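Local atomic coordinates of synaptonemal complex protein 2 (Mus musculus, PDB entry 5IWZ), a protein that forms a major part of the axial and lateral elements of synaptonemal complexes and is required for normal chromosome synapsis in meiosis. Residues 161-166 and 204-209; 283-288 and 379-384; 289-294 and 371-376; 309-314 and 388-393; 340-345 and 358-363. One frame throughout, in Å; residues are numbered along the deposited sequence.

Interaction 1: 161-166 and 204-209; sequences LVIDSR and SNMGER
Arg209 reaches from helix 197-212 to the C-terminal end of helix 144-163, where Ile163 packs on Met206. This is helix-to-helix packing in the N-terminal, alpha-helical, armadillo-repeat-like part of this longer protein. The arginine leaves the backbone with CG anti to N (chi1 166°) and then bends at chi2. That course lays the guanidinium beside the last turn of the other helix. Arg209 NE donates to Val162 O at 3.0 Å, with the donor in the carbonyl plane but the oxygen tilted out of the guanidinium plane. NH2 adds a weak bond to the same oxygen. Ile163 O lies over one guanidinium face, and Arg209 NH1 rests against Ser165 CB at 3.6 Å. The positive group thus sits among carbonyls of a helix end, which is likely to suit its charge. The apolar half of the contact is made by the tip of Ile163. Its CD1 meets Met206 CG at 3.6 Å, the two side chains crossing at about a right angle, and also touches Asn205 CB. Val162 and Met206 make a looser contact and share Ile222 of helix 216-229 as a neighbour. Just past the helix end the chain is fixed by an Asx turn. Asp164 OD1 takes Arg166 N from above the carboxylate plane, while Arg166 grips the carboxylate side-on, NE to OD1 at 3.0 Å and NH2 to OD2 at 3.0 Å.

Interaction 2: 283-288 and 379-384; sequences TFPCLS and ESLEIT
Phe284 of strand 281-285 lies against Leu381 and Ile383, at the start of helix 383-390. The tight part is apolar. Ile383 CD1 sits over one face of the phenyl ring, offset toward the rim. It is 4.2 Å from the ring centroid of Phe284 and 25° off the ring normal, a CH-pi contact. In Ile383, chi1 of -60° and chi2 of -38° together put CD1 over the ring. Leu381 CD2 approaches Phe284 CD1 at 4.0 Å. The other leucine methyl, CD1, reaches Pro285 O at 3.5 Å and touches the proline ring more loosely at CD. Without the ring, as with a serine here, Ile383 CD1 and Leu381 CD2 would probably lose the surface they rest on. The outer side is looser. Glu382, at the N-cap position and centre of an inverse gamma turn, brings its carbonyl O to 4.0 Å from Phe284 CZ, while its carboxylate leads away from the strand. No polar bond joins the two segments. Lys353 NZ binds Leu381 O from elsewhere in the chain. In the Spt16M-like domain the contact joins the outermost strand 281-285 of one sheet to the start of helix 383-390. Phe284 also meets Phe311 of strand 308-312 in its own sheet. From the other sheet, Phe377 of strand 372-378 packs on both Phe284 and Ile383, and Ile346 of strand 341-349 on Ile383.

Interaction 3: 289-294 and 371-376; sequences AFLGKY and KELLFY
Phe290 and Tyr376 bring their rings together on one face of a beta sheet. Their planes stand at 80° with centroids 6.0 Å apart, an oblique pair. Phe290 CD2 lies near the plane of the tyrosine ring, at its edge, 3.9 Å from Tyr376 CE1. At the edge of the Phe290 ring lie Lys293 O, in plane, and Leu374 O, near the plane. On the other sheet face Ala289 CB touches Phe375 CD1 at 3.9 Å, obliquely to that ring, which also meets Phe320 edge-to-face. Alternation along the strands puts the Phe290 and Phe375 rings on different faces. Leu291 follows on the Ala289 side. Its CG is anti to the backbone N (chi1 173°), and this brings CD1 to Leu373 CD2 at 4.0 Å and close to Glu372 O. The strands run antiparallel. Phe290 and Leu374 form a hydrogen-bonded pair: Phe290 N donates to Leu374 O at 2.8 Å, and Leu374 N returns a bond to Phe290 O. Ala289 with Phe375 and Leu291 with Leu373 are non-hydrogen-bonded pairs. Gly292 N then donates to Glu372 O at 2.8 Å, as the chain enters a type II' turn from Leu291 to Tyr294. The backbone bonds set the register, while the side chains divide a buried apolar face, with Ala289, Leu291, Leu373 and Phe375, from a partly exposed one that carries the aromatic pair.

Interaction 4: 309-314 and 388-393; sequences IDFNLG and KKVFGG
Leu313 and Val390 meet at about a right angle. Leu313 CD1 touches Val390 CG1 at 3.8 Å. The leucine sets CG beside its backbone N (chi1 -82°), and its other branch, CD2, meets Lys389 CD at 3.8 Å. Lys389 lays its aliphatic stem against Leu313, with CB 3.9 Å from Leu313 CG, and bends at chi3 and chi4 to lead its amine away. Val390 CG1 also fits against the strand backbone, 3.6 Å from Asn312 O, while CG2 lies at the edge of the Phe311 ring. The CG2 methyl also stands over the centre of the Phe391 ring. Replacing Leu313 by a glycine is likely to leave Val390 CG1 and the lysine stem facing a gap. Asn312 starts away from the helix; its amide bonds Tyr216 N, Thr317 and Ser319. The arrangement is apolar packing of the last turn of helix 383-390 on the end of strand 308-312, within the Spt16M-like domain, consistent with a PH-like fold, in which a C-terminal helix caps one end of a beta sandwich.

Interaction 5: 340-345 and 358-363; sequences KVQMYN and TLKNIV
A classic beta bulge interrupts the hairpin of strands 341-349 and 352-359, where Gln342 and Met343 both face Thr358. Gln342 N donates to Thr358 O at 2.8 Å, and Met343 N adds a weak bond to the same oxygen. Thr358 N answers with a bond to Met343 O at 2.8 Å. Before the bulge Lys360 N bonds Lys340 O at 2.8 Å. Val341 and Leu359 form a non-hydrogen-bonded pair whose side chains diverge, although Val341 CG2 still comes within 4.2 Å of Leu359 CD2. Both of these residues pack on Val336 of strand 333-337. The extra residue shifts the register by one, close to where both strands turn a corner from one sheet of the Spt16M-like domain to the next. Gln342 and Lys360 lie on the exposed side. Gln342 has CG anti to its N (chi1 -168°), and Gln342 OE1 ends 3.6 Å from Thr358 CG2. The extended lysine runs across the strand, its CG 3.7 Å from Gln342 CB and its CE near Val341 O. A water takes a hydrogen bond from Lys360 NZ and gives one to Val341 O. Beyond the strand pair, near Asn361 and Val363, Lys340 NZ lies 4.0 Å from Val363 CG1, and a second water accepts from both Lys340 NZ and Asn361 ND2.

How the interactions relate
Interaction 1 stands apart in the helical part of the chain, its nearest atoms about 8 Å from interaction 4. The other four lie in the Spt16M-like domain. Interactions 2 and 4 hold the two ends of helix 383-390 against neighbouring strands of one sheet, and both are apolar. Interaction 2 is near the surface; interaction 4 is buried. Interactions 3 and 5 belong to the other sheet, where backbone bonds dominate, and Leu359 N bonds Lys371 O between them. Interaction 5 is the wetter, with lysines and waters on its exposed side. A backbone bond from Phe284 N to Ile309 O joins interactions 2 and 4, and Phe375 packs on Ile309 between 3 and 4.

Interaction 1: 161-166 and 204-209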
# COMPACT_ATOMS: atom_id res chain seq x y z
N LEU A 161 3.41 -5.61 -10.24
CA LEU A 161 2.57 -4.43 -10.02
C LEU A 161 3.40 -3.25 -9.53
O LEU A 161 3.15 -2.10 -9.92
CB LEU A 161 1.48 -4.76 -9.00
CG LEU A 161 0.35 -3.75 -8.75
CD1 LEU A 161 -0.51 -3.60 -10.01
CD2 LEU A 161 -0.53 -4.18 -7.58
N VAL A 162 4.36 -3.51 -8.64
CA VAL A 162 5.17 -2.44 -8.07
C VAL A 162 6.13 -1.88 -9.11
O VAL A 162 6.43 -0.68 -9.11
CB VAL A 162 5.90 -2.96 -6.82
CG1 VAL A 162 6.96 -2.00 -6.36
CG2 VAL A 162 4.90 -3.18 -5.68
N ILE A 163 6.59 -2.72 -10.04
CA ILE A 163 7.49 -2.27 -11.10
C ILE A 163 6.77 -1.48 -12.19
O ILE A 163 7.42 -0.70 -12.90
CB ILE A 163 8.19 -3.50 -11.70
CG1 ILE A 163 9.19 -4.09 -10.71
CG2 ILE A 163 8.88 -3.18 -13.01
CD1 ILE A 163 9.65 -5.49 -11.12
N ASP A 164 5.46 -1.66 -12.34
CA ASP A 164 4.73 -1.10 -13.48
C ASP A 164 4.46 0.38 -13.18
O ASP A 164 3.65 0.71 -12.31
CB ASP A 164 3.43 -1.88 -13.71
CG ASP A 164 2.65 -1.44 -14.97
OD1 ASP A 164 2.90 -0.34 -15.51
OD2 ASP A 164 1.75 -2.20 -15.41
N SER A 165 5.13 1.26 -13.92
CA SER A 165 5.02 2.69 -13.65
C SER A 165 3.63 3.24 -13.97
O SER A 165 3.32 4.35 -13.55
CB SER A 165 6.08 3.48 -14.42
OG SER A 165 5.82 3.49 -15.81
N ARG A 166 2.80 2.48 -14.67
CA ARG A 166 1.46 2.96 -15.00
C ARG A 166 0.51 2.94 -13.81
O ARG A 166 -0.50 3.63 -13.84
CB ARG A 166 0.88 2.15 -16.16
CG ARG A 166 1.71 2.23 -17.43
CD ARG A 166 1.19 1.30 -18.50
NE ARG A 166 1.32 -0.10 -18.09
CZ ARG A 166 0.74 -1.12 -18.71
NH1 ARG A 166 -0.02 -0.90 -19.78
NH2 ARG A 166 0.91 -2.35 -18.26
N SER A 204 15.65 -7.70 -10.21
CA SER A 204 16.54 -6.76 -10.89
C SER A 204 15.77 -5.52 -11.33
O SER A 204 16.25 -4.38 -11.16
CB SER A 204 17.21 -7.45 -12.08
OG SER A 204 18.28 -6.66 -12.55
N ASN A 205 14.56 -5.70 -11.86
CA ASN A 205 13.76 -4.54 -12.25
C ASN A 205 13.27 -3.77 -11.03
O ASN A 205 13.02 -2.56 -11.13
CB ASN A 205 12.59 -4.97 -13.13
CG ASN A 205 13.05 -5.71 -14.38
OD1 ASN A 205 14.10 -5.40 -14.93
ND2 ASN A 205 12.28 -6.69 -14.80
N MET A 206 13.12 -4.43 -9.89
CA MET A 206 12.77 -3.72 -8.67
C MET A 206 13.89 -2.78 -8.24
O MET A 206 13.65 -1.61 -7.92
CB MET A 206 12.43 -4.71 -7.56
CG MET A 206 11.19 -5.53 -7.87
SD MET A 206 10.72 -6.55 -6.48
CE MET A 206 9.51 -5.43 -5.73
N GLY A 207 15.14 -3.28 -8.25
CA GLY A 207 16.28 -2.42 -7.97
C GLY A 207 16.33 -1.20 -8.87
O GLY A 207 16.47 -0.07 -8.40
N GLU A 208 16.23 -1.41 -10.19
CA GLU A 208 16.14 -0.30 -11.14
C GLU A 208 15.04 0.67 -10.74
O GLU A 208 15.20 1.90 -10.84
CB GLU A 208 15.83 -0.82 -12.54
CG GLU A 208 17.02 -1.19 -13.40
CD GLU A 208 16.61 -1.47 -14.84
OE1 GLU A 208 15.73 -0.76 -15.37
OE2 GLU A 208 17.14 -2.42 -15.46
N ARG A 209 13.92 0.12 -10.27
CA ARG A 209 12.73 0.91 -10.01
C ARG A 209 12.92 1.85 -8.82
O ARG A 209 12.36 2.95 -8.82
CB ARG A 209 11.54 -0.03 -9.79
CG ARG A 209 10.32 0.61 -9.18
CD ARG A 209 9.62 1.45 -10.17
NE ARG A 209 8.23 1.59 -9.76
CZ ARG A 209 7.38 2.48 -10.27
NH1 ARG A 209 7.80 3.33 -11.21
NH2 ARG A 209 6.18 2.50 -9.82

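Interaction 2: 283-288 and 379-384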
# COMPACT_ATOMS: atom_id res chain seq x y z
N THR A 283 14.96 14.88 -0.40
CA THR A 283 14.90 14.79 1.06
C THR A 283 15.65 15.96 1.70
O THR A 283 16.85 16.12 1.47
CB THR A 283 15.49 13.46 1.51
OG1 THR A 283 14.66 12.39 1.02
CG2 THR A 283 15.55 13.39 3.02
N PHE A 284 14.94 16.78 2.50
CA PHE A 284 15.57 17.91 3.18
C PHE A 284 15.53 17.71 4.69
O PHE A 284 14.52 17.24 5.23
CB PHE A 284 14.87 19.25 2.87
CG PHE A 284 15.03 19.70 1.45
CD1 PHE A 284 16.27 19.96 0.92
CD2 PHE A 284 13.92 19.89 0.64
CE1 PHE A 284 16.42 20.38 -0.39
CE2 PHE A 284 14.05 20.31 -0.67
CZ PHE A 284 15.31 20.56 -1.19
N PRO A 285 16.58 18.10 5.41
CA PRO A 285 16.46 18.20 6.86
C PRO A 285 15.57 19.37 7.22
O PRO A 285 15.51 20.38 6.52
CB PRO A 285 17.91 18.42 7.33
CG PRO A 285 18.57 19.10 6.19
CD PRO A 285 17.89 18.58 4.93
N CYS A 286 14.83 19.20 8.31
CA CYS A 286 13.82 20.15 8.73
C CYS A 286 14.10 20.57 10.18
O CYS A 286 14.51 19.74 11.00
CB CYS A 286 12.43 19.54 8.61
SG CYS A 286 11.08 20.51 9.28
N LEU A 287 13.91 21.85 10.46
CA LEU A 287 14.23 22.37 11.79
C LEU A 287 13.13 22.05 12.80
O LEU A 287 13.43 21.66 13.93
CB LEU A 287 14.44 23.89 11.72
CG LEU A 287 15.53 24.31 10.72
CD1 LEU A 287 15.52 25.83 10.50
CD2 LEU A 287 16.92 23.85 11.22
N SER A 288 11.86 22.22 12.40
CA SER A 288 10.69 21.94 13.23
C SER A 288 9.45 21.96 12.34
O SER A 288 9.40 22.65 11.32
CB SER A 288 10.54 22.96 14.37
OG SER A 288 10.45 24.27 13.85
N GLU A 379 17.66 28.39 5.64
CA GLU A 379 17.45 29.31 4.52
C GLU A 379 18.26 28.94 3.28
O GLU A 379 17.88 29.32 2.17
CB GLU A 379 17.78 30.73 4.96
CG GLU A 379 19.00 30.79 5.85
CD GLU A 379 19.35 32.20 6.30
OE1 GLU A 379 20.29 32.35 7.11
OE2 GLU A 379 18.67 33.15 5.84
N SER A 380 19.36 28.18 3.44
CA SER A 380 20.10 27.74 2.26
C SER A 380 19.40 26.65 1.47
O SER A 380 19.85 26.31 0.36
CB SER A 380 21.50 27.25 2.67
OG SER A 380 21.45 25.98 3.32
N LEU A 381 18.31 26.07 1.97
CA LEU A 381 17.68 24.96 1.26
C LEU A 381 16.74 25.48 0.18
O LEU A 381 16.07 26.49 0.35
CB LEU A 381 16.93 24.07 2.25
CG LEU A 381 17.87 23.40 3.26
CD1 LEU A 381 17.07 22.63 4.31
CD2 LEU A 381 18.87 22.49 2.56
N GLU A 382 16.69 24.76 -0.95
CA GLU A 382 15.91 25.17 -2.12
C GLU A 382 14.44 24.73 -2.01
O GLU A 382 13.92 23.96 -2.82
CB GLU A 382 16.53 24.60 -3.39
CG GLU A 382 17.83 25.26 -3.84
CD GLU A 382 18.25 24.77 -5.23
OE1 GLU A 382 19.43 24.39 -5.39
OE2 GLU A 382 17.41 24.77 -6.16
N ILE A 383 13.75 25.26 -1.01
CA ILE A 383 12.37 24.84 -0.76
C ILE A 383 11.47 25.23 -1.94
O ILE A 383 10.61 24.45 -2.36
CB ILE A 383 11.85 25.43 0.57
CG1 ILE A 383 12.73 24.95 1.74
CG2 ILE A 383 10.38 25.06 0.79
CD1 ILE A 383 13.20 23.49 1.61
N THR A 384 11.68 26.42 -2.50
CA THR A 384 10.75 26.94 -3.50
C THR A 384 10.72 26.06 -4.75
O THR A 384 9.64 25.68 -5.22
CB THR A 384 11.13 28.38 -3.86
OG1 THR A 384 10.77 29.24 -2.77
CG2 THR A 384 10.39 28.82 -5.11

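Interaction 3: 289-294 and 371-376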
# COMPACT_ATOMS: atom_id res chain seq x y z
N ALA A 289 8.44 21.18 12.74
CA ALA A 289 7.20 21.07 12.00
C ALA A 289 6.04 21.27 12.96
O ALA A 289 6.14 20.90 14.13
CB ALA A 289 7.07 19.72 11.29
N PHE A 290 4.95 21.88 12.45
CA PHE A 290 3.75 22.22 13.21
C PHE A 290 2.48 21.84 12.45
O PHE A 290 2.38 22.07 11.24
CB PHE A 290 3.69 23.72 13.54
CG PHE A 290 4.74 24.16 14.52
CD1 PHE A 290 4.43 24.37 15.85
CD2 PHE A 290 6.07 24.32 14.11
CE1 PHE A 290 5.40 24.75 16.76
CE2 PHE A 290 7.05 24.70 15.02
CZ PHE A 290 6.72 24.92 16.34
N LEU A 291 1.51 21.29 13.17
CA LEU A 291 0.13 21.16 12.70
C LEU A 291 -0.70 22.20 13.44
O LEU A 291 -0.94 22.05 14.64
CB LEU A 291 -0.41 19.75 12.95
CG LEU A 291 -1.90 19.58 12.65
CD1 LEU A 291 -2.13 19.88 11.18
CD2 LEU A 291 -2.33 18.15 12.96
N GLY A 292 -1.14 23.24 12.73
CA GLY A 292 -1.77 24.35 13.44
C GLY A 292 -0.76 24.96 14.39
O GLY A 292 0.35 25.35 13.99
N LYS A 293 -1.11 25.03 15.67
CA LYS A 293 -0.21 25.59 16.68
C LYS A 293 0.64 24.53 17.39
O LYS A 293 1.49 24.90 18.21
CB LYS A 293 -1.00 26.39 17.72
N TYR A 294 0.43 23.25 17.13
CA TYR A 294 1.07 22.19 17.92
C TYR A 294 2.35 21.70 17.24
O TYR A 294 2.33 21.31 16.08
CB TYR A 294 0.12 21.01 18.12
CG TYR A 294 -1.28 21.38 18.55
CD1 TYR A 294 -2.35 21.25 17.67
CD2 TYR A 294 -1.55 21.82 19.85
CE1 TYR A 294 -3.63 21.57 18.06
CE2 TYR A 294 -2.83 22.14 20.24
CZ TYR A 294 -3.88 22.01 19.34
OH TYR A 294 -5.16 22.33 19.72
N LYS A 371 -5.55 22.42 10.16
CA LYS A 371 -5.81 22.63 8.75
C LYS A 371 -4.58 23.17 8.04
O LYS A 371 -4.62 23.40 6.83
CB LYS A 371 -6.97 23.63 8.57
CG LYS A 371 -7.81 23.42 7.32
CD LYS A 371 -8.87 24.52 7.19
CE LYS A 371 -9.82 24.28 6.00
NZ LYS A 371 -9.25 24.69 4.67
N GLU A 372 -3.50 23.42 8.76
CA GLU A 372 -2.30 23.96 8.15
C GLU A 372 -1.10 23.25 8.74
O GLU A 372 -1.05 22.98 9.94
CB GLU A 372 -2.20 25.47 8.37
CG GLU A 372 -2.46 25.90 9.80
CD GLU A 372 -2.49 27.41 9.96
OE1 GLU A 372 -3.41 27.92 10.64
OE2 GLU A 372 -1.59 28.07 9.39
N LEU A 373 -0.15 22.92 7.88
CA LEU A 373 1.12 22.31 8.26
C LEU A 373 2.23 23.30 7.97
O LEU A 373 2.29 23.86 6.87
CB LEU A 373 1.35 21.01 7.48
CG LEU A 373 0.57 19.79 7.97
CD1 LEU A 373 0.54 18.75 6.86
CD2 LEU A 373 1.24 19.22 9.22
N LEU A 374 3.10 23.51 8.96
CA LEU A 374 4.22 24.44 8.87
C LEU A 374 5.52 23.67 8.99
O LEU A 374 5.69 22.86 9.91
CB LEU A 374 4.14 25.51 9.97
CG LEU A 374 3.19 26.70 9.84
CD1 LEU A 374 1.69 26.28 9.74
CD2 LEU A 374 3.41 27.63 11.01
N PHE A 375 6.44 23.90 8.06
CA PHE A 375 7.76 23.29 8.07
C PHE A 375 8.79 24.41 8.04
O PHE A 375 8.77 25.25 7.13
CB PHE A 375 7.94 22.35 6.88
CG PHE A 375 6.91 21.24 6.79
CD1 PHE A 375 7.16 20.00 7.37
CD2 PHE A 375 5.71 21.44 6.13
CE1 PHE A 375 6.22 18.98 7.29
CE2 PHE A 375 4.76 20.42 6.05
CZ PHE A 375 5.02 19.19 6.63
N TYR A 376 9.69 24.43 9.03
CA TYR A 376 10.79 25.39 9.06
C TYR A 376 12.07 24.72 8.57
O TYR A 376 12.45 23.65 9.05
CB TYR A 376 11.00 25.93 10.48
CG TYR A 376 9.91 26.86 10.97
CD1 TYR A 376 8.79 26.34 11.62
CD2 TYR A 376 9.99 28.23 10.79
CE1 TYR A 376 7.78 27.17 12.07
CE2 TYR A 376 8.98 29.08 11.24
CZ TYR A 376 7.88 28.53 11.88
OH TYR A 376 6.88 29.35 12.33

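Interaction 4: 309-314 and 388-393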
# COMPACT_ATOMS: atom_id res chain seq x y z
N ILE A 309 12.33 15.33 5.76
CA ILE A 309 11.09 15.53 5.01
C ILE A 309 11.34 15.09 3.58
O ILE A 309 12.33 15.52 2.96
CB ILE A 309 10.61 17.00 5.02
CG1 ILE A 309 10.59 17.59 6.44
CG2 ILE A 309 9.23 17.14 4.33
CD1 ILE A 309 9.55 17.01 7.38
N ASP A 310 10.45 14.26 3.03
CA ASP A 310 10.62 13.67 1.70
C ASP A 310 9.63 14.30 0.74
O ASP A 310 8.42 14.30 0.99
CB ASP A 310 10.44 12.16 1.76
CG ASP A 310 11.47 11.52 2.64
OD1 ASP A 310 12.68 11.75 2.39
OD2 ASP A 310 11.09 10.86 3.63
N PHE A 311 10.16 14.88 -0.34
CA PHE A 311 9.37 15.50 -1.40
C PHE A 311 9.35 14.52 -2.56
O PHE A 311 10.39 14.28 -3.18
CB PHE A 311 9.99 16.83 -1.82
CG PHE A 311 9.88 17.93 -0.79
CD1 PHE A 311 8.98 18.97 -0.96
CD2 PHE A 311 10.70 17.93 0.33
CE1 PHE A 311 8.88 20.00 -0.01
CE2 PHE A 311 10.61 18.95 1.28
CZ PHE A 311 9.71 19.98 1.11
N ASN A 312 8.18 13.97 -2.86
CA ASN A 312 8.06 12.81 -3.75
C ASN A 312 7.53 13.24 -5.11
O ASN A 312 6.33 13.46 -5.28
CB ASN A 312 7.15 11.77 -3.10
CG ASN A 312 7.71 11.28 -1.78
OD1 ASN A 312 8.83 10.75 -1.72
ND2 ASN A 312 6.95 11.49 -0.70
N LEU A 313 8.44 13.32 -6.09
CA LEU A 313 8.09 13.86 -7.40
C LEU A 313 7.25 12.89 -8.22
O LEU A 313 6.49 13.32 -9.10
CB LEU A 313 9.36 14.23 -8.17
CG LEU A 313 10.05 15.56 -7.90
CD1 LEU A 313 10.21 15.84 -6.40
CD2 LEU A 313 11.42 15.54 -8.60
N GLY A 314 7.36 11.60 -7.97
CA GLY A 314 6.53 10.66 -8.70
C GLY A 314 5.10 10.66 -8.21
O GLY A 314 4.16 10.66 -9.01
N LYS A 388 7.44 23.19 -5.89
CA LYS A 388 6.59 23.35 -7.07
C LYS A 388 6.61 22.12 -7.97
O LYS A 388 5.72 21.99 -8.83
CB LYS A 388 7.01 24.59 -7.86
CG LYS A 388 8.27 24.45 -8.67
CD LYS A 388 8.98 25.79 -8.84
CE LYS A 388 8.15 26.80 -9.61
NZ LYS A 388 8.88 28.10 -9.70
N LYS A 389 7.54 21.19 -7.75
CA LYS A 389 7.53 19.91 -8.46
C LYS A 389 6.50 18.94 -7.90
O LYS A 389 6.03 18.05 -8.62
CB LYS A 389 8.92 19.25 -8.41
CG LYS A 389 10.07 20.09 -8.98
CD LYS A 389 11.38 19.32 -9.00
CE LYS A 389 12.58 20.19 -8.62
NZ LYS A 389 12.97 21.18 -9.66
N VAL A 390 6.13 19.05 -6.62
CA VAL A 390 5.13 18.15 -6.05
C VAL A 390 3.75 18.81 -5.96
O VAL A 390 2.74 18.15 -6.21
CB VAL A 390 5.59 17.61 -4.68
CG1 VAL A 390 6.96 16.96 -4.81
CG2 VAL A 390 5.62 18.67 -3.62
N PHE A 391 3.69 20.09 -5.62
CA PHE A 391 2.40 20.78 -5.51
C PHE A 391 2.30 21.84 -6.60
O PHE A 391 2.08 23.03 -6.31
CB PHE A 391 2.23 21.40 -4.12
CG PHE A 391 2.30 20.40 -2.98
CD1 PHE A 391 1.73 19.15 -3.09
CD2 PHE A 391 2.96 20.72 -1.81
CE1 PHE A 391 1.80 18.23 -2.04
CE2 PHE A 391 3.06 19.83 -0.76
CZ PHE A 391 2.48 18.59 -0.85
N GLY A 392 2.46 21.43 -7.85
CA GLY A 392 2.46 22.36 -8.97
C GLY A 392 1.24 23.25 -9.02
O GLY A 392 0.11 22.79 -8.81
N GLY A 393 1.46 24.54 -9.27
CA GLY A 393 0.41 25.52 -9.40
C GLY A 393 -0.31 25.89 -8.12
O GLY A 393 -1.39 26.48 -8.20

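Interaction 5: 340-345 and 358-363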
# COMPACT_ATOMS: atom_id res chain seq x y z
N LYS A 340 -4.88 17.25 -1.42
CA LYS A 340 -5.30 17.75 -0.12
C LYS A 340 -4.84 19.19 0.15
O LYS A 340 -5.24 19.77 1.16
CB LYS A 340 -4.75 16.84 0.97
CG LYS A 340 -5.77 15.95 1.63
CD LYS A 340 -5.18 15.36 2.90
CE LYS A 340 -5.71 13.96 3.19
NZ LYS A 340 -5.36 13.50 4.57
N VAL A 341 -4.01 19.77 -0.71
CA VAL A 341 -3.41 21.08 -0.47
C VAL A 341 -4.25 22.12 -1.20
O VAL A 341 -4.38 22.07 -2.43
CB VAL A 341 -1.94 21.11 -0.92
CG1 VAL A 341 -1.35 22.53 -0.84
CG2 VAL A 341 -1.10 20.15 -0.06
N GLN A 342 -4.87 23.01 -0.44
CA GLN A 342 -5.59 24.15 -1.02
C GLN A 342 -4.63 25.18 -1.60
O GLN A 342 -4.84 25.68 -2.71
CB GLN A 342 -6.48 24.80 0.05
CG GLN A 342 -7.47 25.81 -0.53
CD GLN A 342 -8.39 26.38 0.52
OE1 GLN A 342 -7.93 27.04 1.44
NE2 GLN A 342 -9.68 26.10 0.41
N MET A 343 -3.57 25.54 -0.87
CA MET A 343 -2.48 26.34 -1.42
C MET A 343 -1.35 26.35 -0.39
O MET A 343 -1.51 25.89 0.75
CB MET A 343 -2.89 27.77 -1.81
CG MET A 343 -3.31 28.73 -0.72
SD MET A 343 -3.76 30.39 -1.39
CE MET A 343 -5.17 29.98 -2.42
N TYR A 344 -0.21 26.88 -0.81
CA TYR A 344 0.93 27.00 0.09
C TYR A 344 1.66 28.30 -0.17
O TYR A 344 1.53 28.91 -1.24
CB TYR A 344 1.89 25.82 -0.05
CG TYR A 344 2.69 25.78 -1.33
CD1 TYR A 344 3.95 26.40 -1.43
CD2 TYR A 344 2.23 25.07 -2.43
CE1 TYR A 344 4.69 26.32 -2.60
CE2 TYR A 344 2.95 24.98 -3.59
CZ TYR A 344 4.18 25.61 -3.69
OH TYR A 344 4.90 25.51 -4.88
N ASN A 345 2.47 28.70 0.79
CA ASN A 345 3.40 29.79 0.56
C ASN A 345 4.71 29.51 1.28
O ASN A 345 4.78 28.66 2.18
CB ASN A 345 2.82 31.15 0.99
CG ASN A 345 2.75 31.32 2.47
OD1 ASN A 345 3.70 31.79 3.10
ND2 ASN A 345 1.60 30.97 3.05
N THR A 358 -1.68 25.12 3.46
CA THR A 358 -3.08 25.19 3.84
C THR A 358 -3.78 23.97 3.24
O THR A 358 -3.79 23.81 2.02
CB THR A 358 -3.72 26.49 3.35
OG1 THR A 358 -3.05 27.60 3.94
CG2 THR A 358 -5.20 26.56 3.72
N LEU A 359 -4.34 23.12 4.09
CA LEU A 359 -5.02 21.92 3.62
C LEU A 359 -6.51 22.18 3.38
O LEU A 359 -7.11 23.04 4.01
CB LEU A 359 -4.86 20.78 4.63
CG LEU A 359 -3.42 20.48 5.06
CD1 LEU A 359 -3.46 19.34 6.06
CD2 LEU A 359 -2.54 20.12 3.87
N LYS A 360 -7.09 21.40 2.47
CA LYS A 360 -8.49 21.52 2.12
C LYS A 360 -9.42 20.98 3.20
O LYS A 360 -10.64 21.17 3.09
CB LYS A 360 -8.78 20.81 0.80
CG LYS A 360 -8.25 21.53 -0.42
CD LYS A 360 -8.47 20.76 -1.72
CE LYS A 360 -7.80 21.49 -2.86
NZ LYS A 360 -7.97 20.86 -4.21
N ASN A 361 -8.89 20.31 4.23
CA ASN A 361 -9.73 19.91 5.35
C ASN A 361 -8.86 19.71 6.58
O ASN A 361 -7.63 19.58 6.48
CB ASN A 361 -10.54 18.64 5.03
CG ASN A 361 -9.68 17.48 4.59
OD1 ASN A 361 -9.47 17.28 3.39
ND2 ASN A 361 -9.19 16.70 5.56
N ILE A 362 -9.51 19.70 7.74
CA ILE A 362 -8.85 19.42 9.01
C ILE A 362 -8.29 18.01 8.99
O ILE A 362 -8.94 17.07 8.51
CB ILE A 362 -9.83 19.60 10.18
CG1 ILE A 362 -10.44 21.01 10.19
CG2 ILE A 362 -9.17 19.27 11.51
CD1 ILE A 362 -11.55 21.18 11.24
N VAL A 363 -7.07 17.84 9.52
CA VAL A 363 -6.50 16.50 9.65
C VAL A 363 -6.11 16.29 11.11
O VAL A 363 -6.05 17.22 11.91
CB VAL A 363 -5.31 16.27 8.71
CG1 VAL A 363 -5.75 16.45 7.27
CG2 VAL A 363 -4.14 17.20 9.06
O HOH W 1 -7.67 14.03 5.50
O HOH W 2 -4.85 20.66 -4.54